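Local coordinates for endonuclease V (PDB 3GA2), which probably repairs deaminated DNA, nicking the duplex at the second phosphodiester bond 3' to a deoxyinosine with magnesium as cofactor, at residues Met11-Glu14 against Gln15-Leu18; Val64-Ala67 against Asp68-Glu71; Leu221-Leu224 against Glu225-Leu229; Ser88-Leu91 against Ala92-Glu95. The protein carries 1 engineered substitution. All coordinates share one frame; numbering follows the deposited sequence.

Contact 1 (Met11-Glu14 against Gln15-Leu18)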
HETATM    1  N   MSE A  11       7.590   5.803  19.403  1.00 37.65           N
HETATM    2  CA  MSE A  11       7.954   7.161  19.007  1.00 36.38           C
HETATM    3  C   MSE A  11       7.070   8.207  19.686  1.00 34.96           C
HETATM    4  O   MSE A  11       5.857   8.023  19.793  1.00 33.82           O
HETATM    5  CB  MSE A  11       7.840   7.328  17.487  1.00 35.31           C
HETATM    6  CG  MSE A  11       8.822   6.507  16.651  1.00 29.23           C
HETATM    7 SE   MSE A  11       8.489   4.597  16.630  1.00 42.32          SE
HETATM    8  CE  MSE A  11      10.077   4.019  17.564  1.00 26.09           C
ATOM      9  N   LYS A  12       7.679   9.305  20.133  1.00 39.32           N
ATOM     10  CA  LYS A  12       6.934  10.378  20.789  1.00 39.88           C
ATOM     11  C   LYS A  12       6.888  11.627  19.908  1.00 38.27           C
ATOM     12  O   LYS A  12       5.905  11.867  19.209  1.00 41.86           O
ATOM     13  CB  LYS A  12       7.563  10.735  22.140  1.00 41.23           C
ATOM     14  CG  LYS A  12       8.480   9.675  22.725  1.00 43.16           C
ATOM     15  CD  LYS A  12       9.938  10.041  22.487  1.00 44.01           C
ATOM     16  CE  LYS A  12      10.878   8.954  22.969  1.00 46.51           C
ATOM     17  NZ  LYS A  12      12.299   9.340  22.760  1.00 48.67           N
ATOM     18  N   LYS A  13       7.953  12.419  19.947  1.00 38.81           N
ATOM     19  CA  LYS A  13       8.026  13.643  19.152  1.00 41.58           C
ATOM     20  C   LYS A  13       8.314  13.328  17.686  1.00 39.64           C
ATOM     21  O   LYS A  13       8.697  12.209  17.350  1.00 43.53           O
ATOM     22  CB  LYS A  13       9.112  14.563  19.713  1.00 44.14           C
ATOM     23  CG  LYS A  13      10.457  13.887  19.920  1.00 38.31           C
ATOM     24  CD  LYS A  13      11.464  14.846  20.531  1.00 46.25           C
ATOM     25  CE  LYS A  13      12.780  14.147  20.833  1.00 54.05           C
ATOM     26  NZ  LYS A  13      12.616  13.057  21.837  1.00 54.72           N
ATOM     27  N   GLU A  14       8.135  14.317  16.817  1.00 38.11           N
ATOM     28  CA  GLU A  14       8.366  14.113  15.395  1.00 41.23           C
ATOM     29  C   GLU A  14       9.794  13.666  15.106  1.00 41.00           C
ATOM     30  O   GLU A  14      10.052  13.002  14.102  1.00 40.05           O
ATOM     31  CB  GLU A  14       8.063  15.388  14.611  1.00 40.11           C
ATOM     32  CG  GLU A  14       9.128  16.453  14.709  1.00 44.57           C
ATOM     33  CD  GLU A  14       8.959  17.522  13.653  1.00 48.19           C
ATOM     34  OE1 GLU A  14       7.964  18.272  13.717  1.00 50.56           O
ATOM     35  OE2 GLU A  14       9.815  17.605  12.748  1.00 52.42           O
ATOM     36  N   GLN A  15      10.722  14.031  15.985  1.00 42.99           N
ATOM     37  CA  GLN A  15      12.122  13.654  15.818  1.00 42.30           C
ATOM     38  C   GLN A  15      12.279  12.138  15.780  1.00 37.65           C
ATOM     39  O   GLN A  15      13.059  11.604  14.989  1.00 35.24           O
ATOM     40  CB  GLN A  15      12.962  14.224  16.965  1.00 43.91           C
ATOM     41  CG  GLN A  15      14.405  13.734  16.982  1.00 55.98           C
ATOM     42  CD  GLN A  15      15.205  14.206  15.781  1.00 63.96           C
ATOM     43  OE1 GLN A  15      16.359  13.814  15.597  1.00 62.25           O
ATOM     44  NE2 GLN A  15      14.596  15.055  14.956  1.00 65.28           N
ATOM     45  N   ASP A  16      11.537  11.451  16.645  1.00 33.28           N
ATOM     46  CA  ASP A  16      11.590   9.996  16.723  1.00 30.35           C
ATOM     47  C   ASP A  16      11.174   9.370  15.391  1.00 27.01           C
ATOM     48  O   ASP A  16      11.863   8.497  14.863  1.00 20.14           O
ATOM     49  CB  ASP A  16      10.661   9.489  17.834  1.00 32.06           C
ATOM     50  CG  ASP A  16      10.905  10.175  19.170  1.00 41.44           C
ATOM     51  OD1 ASP A  16      12.047  10.121  19.676  1.00 37.98           O
ATOM     52  OD2 ASP A  16       9.946  10.763  19.716  1.00 45.76           O
ATOM     53  N   PHE A  17      10.045   9.826  14.856  1.00 25.21           N
ATOM     54  CA  PHE A  17       9.534   9.309  13.593  1.00 25.59           C
ATOM     55  C   PHE A  17      10.508   9.543  12.436  1.00 28.71           C
ATOM     56  O   PHE A  17      10.725   8.654  11.610  1.00 26.24           O
ATOM     57  CB  PHE A  17       8.177   9.940  13.265  1.00 22.53           C
ATOM     58  CG  PHE A  17       7.108   9.647  14.282  1.00 34.91           C
ATOM     59  CD1 PHE A  17       6.955  10.457  15.405  1.00 37.07           C
ATOM     60  CD2 PHE A  17       6.271   8.544  14.132  1.00 39.12           C
ATOM     61  CE1 PHE A  17       5.984  10.172  16.364  1.00 42.49           C
ATOM     62  CE2 PHE A  17       5.296   8.248  15.085  1.00 45.34           C
ATOM     63  CZ  PHE A  17       5.151   9.065  16.205  1.00 44.39           C
ATOM     64  N   LEU A  18      11.098  10.734  12.374  1.00 26.31           N
ATOM     65  CA  LEU A  18      12.044  11.046  11.307  1.00 27.66           C
ATOM     66  C   LEU A  18      13.275  10.157  11.351  1.00 25.18           C
ATOM     67  O   LEU A  18      13.810   9.769  10.311  1.00 19.95           O
ATOM     68  CB  LEU A  18      12.491  12.510  11.371  1.00 32.57           C
ATOM     69  CG  LEU A  18      11.687  13.535  10.573  1.00 33.16           C
ATOM     70  CD1 LEU A  18      11.597  13.088   9.115  1.00 36.46           C
ATOM     71  CD2 LEU A  18      10.311  13.681  11.166  1.00 39.68           C
TER

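Contact 2 (Val64-Ala67 against Asp68-Glu71)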
ATOM      1  N   VAL A  64      -5.748 -12.269  -0.138  1.00  6.24           N
ATOM      2  CA  VAL A  64      -4.739 -12.991  -0.896  1.00  5.43           C
ATOM      3  C   VAL A  64      -5.403 -13.681  -2.076  1.00  7.83           C
ATOM      4  O   VAL A  64      -6.405 -14.371  -1.907  1.00 13.13           O
ATOM      5  CB  VAL A  64      -4.051 -14.073  -0.030  1.00  8.78           C
ATOM      6  CG1 VAL A  64      -2.889 -14.687  -0.790  1.00  9.47           C
ATOM      7  CG2 VAL A  64      -3.560 -13.462   1.282  1.00 10.33           C
ATOM      8  N   ILE A  65      -4.875 -13.477  -3.279  1.00  8.68           N
ATOM      9  CA  ILE A  65      -5.446 -14.144  -4.438  1.00  9.34           C
ATOM     10  C   ILE A  65      -4.397 -15.024  -5.105  1.00  9.22           C
ATOM     11  O   ILE A  65      -3.200 -14.863  -4.869  1.00 11.51           O
ATOM     12  CB  ILE A  65      -5.995 -13.145  -5.491  1.00  8.94           C
ATOM     13  CG1 ILE A  65      -4.857 -12.302  -6.068  1.00 13.38           C
ATOM     14  CG2 ILE A  65      -7.059 -12.244  -4.851  1.00  9.13           C
ATOM     15  CD1 ILE A  65      -5.206 -11.640  -7.380  1.00 19.58           C
ATOM     16  N   ASP A  66      -4.861 -15.967  -5.918  1.00 17.63           N
ATOM     17  CA  ASP A  66      -3.975 -16.858  -6.659  1.00 11.23           C
ATOM     18  C   ASP A  66      -3.522 -16.004  -7.833  1.00 11.65           C
ATOM     19  O   ASP A  66      -4.348 -15.396  -8.512  1.00 13.00           O
ATOM     20  CB  ASP A  66      -4.759 -18.082  -7.147  1.00 23.94           C
ATOM     21  CG  ASP A  66      -3.941 -18.979  -8.054  1.00 21.35           C
ATOM     22  OD1 ASP A  66      -3.736 -18.618  -9.233  1.00 24.60           O
ATOM     23  OD2 ASP A  66      -3.496 -20.042  -7.583  1.00 24.73           O
ATOM     24  N   ALA A  67      -2.218 -15.935  -8.069  1.00 11.99           N
ATOM     25  CA  ALA A  67      -1.700 -15.100  -9.155  1.00 17.77           C
ATOM     26  C   ALA A  67      -2.262 -15.412 -10.538  1.00 15.96           C
ATOM     27  O   ALA A  67      -2.589 -14.497 -11.284  1.00 14.79           O
ATOM     28  CB  ALA A  67      -0.174 -15.181  -9.191  1.00 10.71           C
ATOM     29  N   ASP A  68      -2.365 -16.697 -10.879  1.00 11.18           N
ATOM     30  CA  ASP A  68      -2.868 -17.095 -12.189  1.00 16.49           C
ATOM     31  C   ASP A  68      -4.387 -16.961 -12.357  1.00 21.11           C
ATOM     32  O   ASP A  68      -4.853 -16.279 -13.271  1.00 21.49           O
ATOM     33  CB  ASP A  68      -2.459 -18.537 -12.513  1.00 16.40           C
ATOM     34  CG  ASP A  68      -0.951 -18.721 -12.634  1.00 19.61           C
ATOM     35  OD1 ASP A  68      -0.214 -17.722 -12.780  1.00 14.06           O
ATOM     36  OD2 ASP A  68      -0.499 -19.884 -12.601  1.00 17.25           O
ATOM     37  N   THR A  69      -5.160 -17.604 -11.483  1.00 16.81           N
ATOM     38  CA  THR A  69      -6.620 -17.557 -11.583  1.00 17.76           C
ATOM     39  C   THR A  69      -7.259 -16.294 -11.018  1.00 17.06           C
ATOM     40  O   THR A  69      -8.416 -16.005 -11.312  1.00 21.28           O
ATOM     41  CB  THR A  69      -7.285 -18.761 -10.859  1.00 18.13           C
ATOM     42  OG1 THR A  69      -7.181 -18.585  -9.440  1.00 16.91           O
ATOM     43  CG2 THR A  69      -6.615 -20.068 -11.257  1.00 20.67           C
ATOM     44  N   LYS A  70      -6.507 -15.548 -10.212  1.00 16.78           N
ATOM     45  CA  LYS A  70      -7.013 -14.325  -9.577  1.00 16.49           C
ATOM     46  C   LYS A  70      -8.115 -14.612  -8.555  1.00 20.52           C
ATOM     47  O   LYS A  70      -8.832 -13.705  -8.130  1.00 25.23           O
ATOM     48  CB  LYS A  70      -7.541 -13.329 -10.625  1.00 14.90           C
ATOM     49  CG  LYS A  70      -6.467 -12.534 -11.356  1.00 20.09           C
ATOM     50  CD  LYS A  70      -5.662 -13.402 -12.308  1.00 28.76           C
ATOM     51  CE  LYS A  70      -4.571 -12.594 -12.991  1.00 17.09           C
ATOM     52  NZ  LYS A  70      -3.789 -13.422 -13.940  1.00 27.24           N
ATOM     53  N   GLU A  71      -8.256 -15.871  -8.160  1.00 18.66           N
ATOM     54  CA  GLU A  71      -9.275 -16.236  -7.184  1.00 19.48           C
ATOM     55  C   GLU A  71      -8.787 -15.989  -5.760  1.00 16.59           C
ATOM     56  O   GLU A  71      -7.594 -16.089  -5.471  1.00 12.93           O
ATOM     57  CB  GLU A  71      -9.678 -17.703  -7.364  1.00 19.64           C
ATOM     58  CG  GLU A  71     -10.465 -17.948  -8.651  1.00 29.02           C
ATOM     59  CD  GLU A  71     -10.634 -19.419  -8.985  1.00 37.47           C
ATOM     60  OE1 GLU A  71     -10.837 -20.225  -8.056  1.00 38.60           O
ATOM     61  OE2 GLU A  71     -10.580 -19.764 -10.185  1.00 45.16           O
TER

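Contact 3 (Leu221-Leu224 against Glu225-Leu229)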
ATOM      1  N   LEU A 221     -10.594  -5.615  -3.789  1.00 16.86           N
ATOM      2  CA  LEU A 221     -11.260  -6.528  -2.871  1.00 15.75           C
ATOM      3  C   LEU A 221     -10.997  -6.150  -1.414  1.00 12.77           C
ATOM      4  O   LEU A 221     -11.904  -6.172  -0.588  1.00 15.55           O
ATOM      5  CB  LEU A 221     -10.825  -7.978  -3.143  1.00 11.13           C
ATOM      6  CG  LEU A 221     -11.376  -8.509  -4.475  1.00 14.92           C
ATOM      7  CD1 LEU A 221     -10.905  -9.928  -4.734  1.00 16.77           C
ATOM      8  CD2 LEU A 221     -12.904  -8.449  -4.436  1.00  9.11           C
ATOM      9  N   ALA A 222      -9.761  -5.787  -1.097  1.00 14.58           N
ATOM     10  CA  ALA A 222      -9.435  -5.411   0.272  1.00 16.51           C
ATOM     11  C   ALA A 222     -10.224  -4.166   0.671  1.00 15.10           C
ATOM     12  O   ALA A 222     -10.763  -4.090   1.772  1.00 24.12           O
ATOM     13  CB  ALA A 222      -7.937  -5.151   0.408  1.00 13.50           C
ATOM     14  N   ASP A 223     -10.286  -3.191  -0.228  1.00 16.57           N
ATOM     15  CA  ASP A 223     -11.010  -1.954   0.027  1.00 19.04           C
ATOM     16  C   ASP A 223     -12.479  -2.256   0.343  1.00 17.94           C
ATOM     17  O   ASP A 223     -13.019  -1.775   1.334  1.00 21.15           O
ATOM     18  CB  ASP A 223     -10.894  -1.033  -1.193  1.00 22.72           C
ATOM     19  CG  ASP A 223     -11.464   0.350  -0.945  1.00 31.77           C
ATOM     20  OD1 ASP A 223     -11.376   0.842   0.199  1.00 36.26           O
ATOM     21  OD2 ASP A 223     -11.983   0.954  -1.907  1.00 35.75           O
ATOM     22  N   LEU A 224     -13.116  -3.061  -0.499  1.00 22.02           N
ATOM     23  CA  LEU A 224     -14.510  -3.418  -0.290  1.00 19.88           C
ATOM     24  C   LEU A 224     -14.697  -4.179   1.020  1.00 20.50           C
ATOM     25  O   LEU A 224     -15.724  -4.045   1.681  1.00 19.73           O
ATOM     26  CB  LEU A 224     -15.022  -4.275  -1.449  1.00 23.45           C
ATOM     27  CG  LEU A 224     -15.141  -3.620  -2.828  1.00 22.29           C
ATOM     28  CD1 LEU A 224     -15.473  -4.677  -3.866  1.00 31.71           C
ATOM     29  CD2 LEU A 224     -16.219  -2.545  -2.803  1.00 36.39           C
ATOM     30  N   GLU A 225     -13.703  -4.976   1.397  1.00 19.43           N
ATOM     31  CA  GLU A 225     -13.794  -5.756   2.623  1.00 17.67           C
ATOM     32  C   GLU A 225     -13.668  -4.875   3.869  1.00 22.22           C
ATOM     33  O   GLU A 225     -14.381  -5.076   4.856  1.00 15.40           O
ATOM     34  CB  GLU A 225     -12.718  -6.843   2.631  1.00 15.49           C
ATOM     35  CG  GLU A 225     -12.836  -7.816   3.784  1.00 11.21           C
ATOM     36  CD  GLU A 225     -13.968  -8.803   3.613  1.00 25.49           C
ATOM     37  OE1 GLU A 225     -14.485  -9.286   4.642  1.00 32.90           O
ATOM     38  OE2 GLU A 225     -14.338  -9.116   2.459  1.00 34.59           O
ATOM     39  N   THR A 226     -12.766  -3.899   3.823  1.00 14.40           N
ATOM     40  CA  THR A 226     -12.569  -2.989   4.949  1.00 15.39           C
ATOM     41  C   THR A 226     -13.829  -2.157   5.173  1.00 22.18           C
ATOM     42  O   THR A 226     -14.169  -1.815   6.306  1.00 20.36           O
ATOM     43  CB  THR A 226     -11.391  -2.025   4.704  1.00 20.92           C
ATOM     44  OG1 THR A 226     -11.638  -1.257   3.520  1.00 20.99           O
ATOM     45  CG2 THR A 226     -10.094  -2.793   4.539  1.00 24.06           C
ATOM     46  N   HIS A 227     -14.530  -1.840   4.089  1.00 17.97           N
ATOM     47  CA  HIS A 227     -15.747  -1.042   4.188  1.00 20.57           C
ATOM     48  C   HIS A 227     -16.904  -1.825   4.787  1.00 26.89           C
ATOM     49  O   HIS A 227     -17.646  -1.301   5.619  1.00 29.70           O
ATOM     50  CB  HIS A 227     -16.134  -0.503   2.812  1.00 29.20           C
ATOM     51  CG  HIS A 227     -15.192   0.538   2.294  1.00 33.03           C
ATOM     52  ND1 HIS A 227     -15.199   0.966   0.984  1.00 49.39           N
ATOM     53  CD2 HIS A 227     -14.211   1.238   2.912  1.00 43.78           C
ATOM     54  CE1 HIS A 227     -14.264   1.884   0.817  1.00 51.81           C
ATOM     55  NE2 HIS A 227     -13.650   2.069   1.972  1.00 48.81           N
ATOM     56  N   VAL A 228     -17.052  -3.079   4.369  1.00 28.13           N
ATOM     57  CA  VAL A 228     -18.126  -3.920   4.878  1.00 28.87           C
ATOM     58  C   VAL A 228     -17.895  -4.255   6.352  1.00 26.83           C
ATOM     59  O   VAL A 228     -18.841  -4.298   7.135  1.00 30.06           O
ATOM     60  CB  VAL A 228     -18.262  -5.228   4.054  1.00 23.68           C
ATOM     61  CG1 VAL A 228     -17.002  -6.057   4.163  1.00 37.87           C
ATOM     62  CG2 VAL A 228     -19.465  -6.022   4.538  1.00 37.14           C
ATOM     63  N   LEU A 229     -16.640  -4.489   6.733  1.00 24.57           N
ATOM     64  CA  LEU A 229     -16.334  -4.795   8.126  1.00 18.10           C
ATOM     65  C   LEU A 229     -16.547  -3.562   8.993  1.00 21.26           C
ATOM     66  O   LEU A 229     -17.053  -3.666  10.110  1.00 20.91           O
ATOM     67  CB  LEU A 229     -14.893  -5.278   8.283  1.00 20.06           C
ATOM     68  CG  LEU A 229     -14.615  -6.757   8.010  1.00 14.63           C
ATOM     69  CD1 LEU A 229     -13.119  -6.978   7.992  1.00 15.62           C
ATOM     70  CD2 LEU A 229     -15.278  -7.627   9.074  1.00 24.00           C
TER

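Contact 4 (Ser88-Leu91 against Ala92-Glu95)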
ATOM      1  N   SER A  88       2.191  15.023  13.255  1.00 53.51           N
ATOM      2  CA  SER A  88       1.558  15.040  11.935  1.00 43.66           C
ATOM      3  C   SER A  88       2.509  14.647  10.814  1.00 37.75           C
ATOM      4  O   SER A  88       3.680  15.021  10.823  1.00 33.27           O
ATOM      5  CB  SER A  88       0.984  16.428  11.637  1.00 50.80           C
ATOM      6  OG  SER A  88      -0.190  16.672  12.393  1.00 53.91           O
ATOM      7  N   GLY A  89       1.993  13.892   9.851  1.00 30.80           N
ATOM      8  CA  GLY A  89       2.805  13.473   8.725  1.00 32.86           C
ATOM      9  C   GLY A  89       3.368  12.070   8.827  1.00 31.23           C
ATOM     10  O   GLY A  89       4.292  11.726   8.092  1.00 31.72           O
ATOM     11  N   PHE A  90       2.826  11.253   9.728  1.00 26.51           N
ATOM     12  CA  PHE A  90       3.319   9.889   9.877  1.00 24.10           C
ATOM     13  C   PHE A  90       2.204   8.862   9.986  1.00 17.91           C
ATOM     14  O   PHE A  90       2.187   8.053  10.908  1.00 28.07           O
ATOM     15  CB  PHE A  90       4.230   9.785  11.097  1.00 17.50           C
ATOM     16  CG  PHE A  90       5.273  10.853  11.160  1.00 29.33           C
ATOM     17  CD1 PHE A  90       5.033  12.030  11.862  1.00 32.15           C
ATOM     18  CD2 PHE A  90       6.487  10.697  10.499  1.00 28.32           C
ATOM     19  CE1 PHE A  90       5.988  13.040  11.906  1.00 30.78           C
ATOM     20  CE2 PHE A  90       7.450  11.702  10.535  1.00 27.25           C
ATOM     21  CZ  PHE A  90       7.200  12.878  11.242  1.00 32.78           C
ATOM     22  N   LEU A  91       1.282   8.893   9.032  1.00 22.97           N
ATOM     23  CA  LEU A  91       0.163   7.965   9.015  1.00 24.13           C
ATOM     24  C   LEU A  91       0.619   6.510   9.070  1.00 23.29           C
ATOM     25  O   LEU A  91       0.070   5.709   9.824  1.00 21.95           O
ATOM     26  CB  LEU A  91      -0.671   8.182   7.757  1.00 26.27           C
ATOM     27  CG  LEU A  91      -1.895   7.280   7.605  1.00 32.71           C
ATOM     28  CD1 LEU A  91      -2.853   7.511   8.772  1.00 28.84           C
ATOM     29  CD2 LEU A  91      -2.580   7.574   6.278  1.00 32.00           C
ATOM     30  N   ALA A  92       1.624   6.175   8.267  1.00 21.17           N
ATOM     31  CA  ALA A  92       2.141   4.814   8.212  1.00 20.71           C
ATOM     32  C   ALA A  92       2.440   4.222   9.585  1.00 26.19           C
ATOM     33  O   ALA A  92       2.194   3.037   9.822  1.00 14.05           O
ATOM     34  CB  ALA A  92       3.389   4.766   7.348  1.00 20.25           C
ATOM     35  N   PHE A  93       2.973   5.037  10.492  1.00 26.72           N
ATOM     36  CA  PHE A  93       3.296   4.543  11.828  1.00 24.39           C
ATOM     37  C   PHE A  93       2.063   4.101  12.608  1.00 22.37           C
ATOM     38  O   PHE A  93       2.117   3.124  13.355  1.00 22.11           O
ATOM     39  CB  PHE A  93       4.063   5.596  12.637  1.00 20.63           C
ATOM     40  CG  PHE A  93       5.472   5.818  12.160  1.00 21.19           C
ATOM     41  CD1 PHE A  93       5.725   6.607  11.043  1.00 15.78           C
ATOM     42  CD2 PHE A  93       6.546   5.231  12.824  1.00 19.44           C
ATOM     43  CE1 PHE A  93       7.030   6.811  10.595  1.00 18.22           C
ATOM     44  CE2 PHE A  93       7.851   5.429  12.382  1.00 18.14           C
ATOM     45  CZ  PHE A  93       8.096   6.221  11.266  1.00 16.88           C
ATOM     46  N   ARG A  94       0.950   4.803  12.442  1.00 20.53           N
ATOM     47  CA  ARG A  94      -0.250   4.407  13.164  1.00 30.54           C
ATOM     48  C   ARG A  94      -1.080   3.372  12.418  1.00 31.98           C
ATOM     49  O   ARG A  94      -2.184   3.033  12.842  1.00 26.78           O
ATOM     50  CB  ARG A  94      -1.112   5.624  13.511  1.00 31.67           C
ATOM     51  CG  ARG A  94      -1.464   6.542  12.367  1.00 38.59           C
ATOM     52  CD  ARG A  94      -2.441   7.614  12.849  1.00 48.98           C
ATOM     53  NE  ARG A  94      -2.630   8.682  11.872  1.00 53.14           N
ATOM     54  CZ  ARG A  94      -1.728   9.621  11.605  1.00 50.64           C
ATOM     55  NH1 ARG A  94      -0.565   9.632  12.245  1.00 48.05           N
ATOM     56  NH2 ARG A  94      -1.991  10.553  10.697  1.00 47.15           N
ATOM     57  N   GLU A  95      -0.547   2.866  11.310  1.00 25.41           N
ATOM     58  CA  GLU A  95      -1.254   1.855  10.530  1.00 22.61           C
ATOM     59  C   GLU A  95      -0.526   0.522  10.614  1.00 15.85           C
ATOM     60  O   GLU A  95      -1.153  -0.529  10.661  1.00 18.61           O
ATOM     61  CB  GLU A  95      -1.351   2.275   9.063  1.00 21.48           C
ATOM     62  CG  GLU A  95      -2.099   3.565   8.825  1.00 34.43           C
ATOM     63  CD  GLU A  95      -2.233   3.879   7.348  1.00 38.21           C
ATOM     64  OE1 GLU A  95      -1.195   3.947   6.659  1.00 33.18           O
ATOM     65  OE2 GLU A  95      -3.376   4.060   6.880  1.00 33.68           O
TER
HETATM   66  O   HOH W   1      -0.826  12.753   9.449  1.00 22.96           O

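Contact 1 (Met11-Glu14 against Gln15-Leu18)
The N-terminus of helix 14-25, with Lys13 at the N-cap position, is where Met11 and Lys12 fold back onto Phe17 and Asp16. Met11 CB sits over the middle of the Phe17 ring, 3.5 Å from the ring centroid and 13° off the normal, a CH-pi contact. Phe17 CG is anti to its carbonyl carbon (chi1 -61°), which places the ring beneath Met11 CB. The selenium of Met11, modelled as selenomethionine, approaches the ring obliquely, a Met-aromatic contact. Lys12 O lies in the ring plane at the edge, 3.3 Å from Phe17 CE1. Asp16 faces the lysines: Lys12 NZ meets its OD1 at 3.2 Å from above the carboxylate plane, whereas the salt bridge from Lys13 NZ to OD1 is long, 3.7 Å. The helix starts with a weak bond from Asp16 N to Lys13 O and a straighter one from Leu18 N to Glu14 O (3.0 Å, 163°). Were Phe17 an alanine, Met11 CB would probably lose the ring face it rests on and a gap would open beneath the loop. The Phe17 ring stacks with that of Phe90 and meets that of Phe93 edge-to-face, seating this surface turn on the loop between strand 72-81 and helix 96-105.

Contact 2 (Val64-Ala67 against Asp68-Glu71)
Asp66 and Glu71 close the tight part of this turn: Asp66 N donates to Glu71 O at 2.8 Å (155°), in the carbonyl plane. Glu71 O also lies 3.1 Å from Ile65 CA in a CA-H...O contact. One step inward, Lys70 N reaches Asp66 O at 2.8 Å. The Asp66 side chain completes the grip. Its CG, anti to the backbone N (chi1 174°), brings Asp66 OD1 under the bend, where Thr69 N donates to it at 2.8 Å on the anti side, tilted out of the carboxylate plane. Asp68 N adds a weak second bond to that OD1. On the inner flank the buried Ile65 lays CD1 3.9 Å from Lys70 CA, and its side chain also packs against Leu208 and Pro218.

These bonds make the connection a beta hairpin, joining strands 55-66 and 72-81 at one margin of the central sheet. Lys70 takes up a positive phi (67°), which turns the chain back toward the second strand. Within the bend Thr69 OG1 accepts from Glu71 N at 3.2 Å, an ST turn.

The solvent side, where Asp68, Thr69 and Glu71 are exposed, is looser. The long Lys70 chain does not join them there; bent at chi2, it runs back beneath the turn on the Ile65 side and touches Ile217 of helix 217-235. Its end lies between two backbone carbonyls: Lys70 NZ donates to Asp68 O at 3.1 Å, arriving above the carbonyl plane, and, weakly, to Ala67 O, also at 3.1 Å.

Contact 3 (Leu221-Leu224 against Glu225-Leu229)
The imidazole of His227 has Asp223 O over one face, 3.3 Å above the ring plane and offset toward its rim. The Asp223 carboxylate is turned 69° from the ring, and its OD1 lies 3.1 Å from both CE1 and NE2 of His227. The angle at NE2 is too poor for a hydrogen bond, so the two groups touch without one. The stronger partner of this carboxylate is Lys145, whose NZ forms a salt bridge with Asp223 OD2.

Two donors grip Asp223 O from the same face of its carbonyl plane: Thr226 OG1 at 2.6 Å and, in the regular helical pattern, His227 N at 3.1 Å. Thr226 can do this because its OG1 stands between its own N and carbonyl carbon (chi1 59°), facing the preceding turn, toward the helix N-terminus. Its methyl CG2 then falls 3.1 Å from Ala222 O, which also accepts from Thr226 N. Glu225 N to Leu221 O and Val228 N to Leu224 O continue the same i to i+4 ladder, and Glu225 OE2 pairs with Lys75 on strand 72-81.

Helix 217-235 lies against strands 41-52 and 55-66, with Ala222 and Thr226 facing the sheet. That packing sets the Asp223 side chain close to the two predicted magnesium ligands, nearest side-chain atoms about 3 Å apart for Asp46 and about 4 Å for Asp116, consistent with the acidic active-site cluster of the RNase H-like fold.

Contact 4 (Ser88-Leu91 against Ala92-Glu95)
Phe90 and Leu91 start two successive backbone turns with the residues that follow: Phe93 N reaches Phe90 O at 3.1 Å (134°) and Arg94 N reaches Leu91 O at 2.9 Å, both weak by angle. They belong to the largely buried loop leading from strand 72-81 into helix 96-105 of this RNase H-like alpha/beta fold. Just ahead, Gly89 has positive-phi backbone angles at which a CB would press on the carbonyl O of Ser88, so glycine suits the place.

The two phenylalanines leave the turn alongside one another, pointing the same way. Their rings form an offset edge-to-face pair, the edge of Phe90 toward the face of Phe93, with centroids 5.9 Å apart and planes at 79°. Phe93 also meets the ring of His131 edge-to-face.

Leu91 is shared by two charged chains. Its CG stands 3.4 Å from Glu95 CD, while Glu95 OE2 is hydrogen-bonded to Tyr49 OH; the Glu95 side chain lies about 7 Å from that of Asp46, a predicted magnesium ligand. Arg94 crosses Leu91 at about a right angle. Its CG sits between its own N and carbonyl carbon (chi1 53°) and the chain runs extended to NE, which carries the guanidinium back over Leu91, with CA 3.6 Å from its plane. A water in that plane links Arg94 NH2 to Gly89 N. A leucine in place of Arg94 would probably strip the Leu91 backbone of its flat cover and leave the bridging water without one of its mates. The water accepts from Arg94 NH2 at 2.8 Å and from Gly89 N at 3.1 Å.

Contacts 1 and 4 share one aromatic patch. Their centres are about 11 Å apart, and they touch, Phe17 CB lying 3.3 Å from Phe90 CD2 and Leu18 CD2 3.2 Å from Phe90 CZ. Contact 1 is the surface partner, with ion pairs on its outer side; contact 4 is buried, with rings inside and water-bridged polar groups beside them. Contacts 2 and 3 belong to the sheet side: the nearest atoms of 64-71 and 221-229 are about 4 Å apart, although Ile65 and Lys70 do touch the start of the same helix, 217-235. Contact 2 relies on backbone and carboxylate bonds at the margin, whereas contact 3 adds acidic chemistry beside the predicted magnesium ligands.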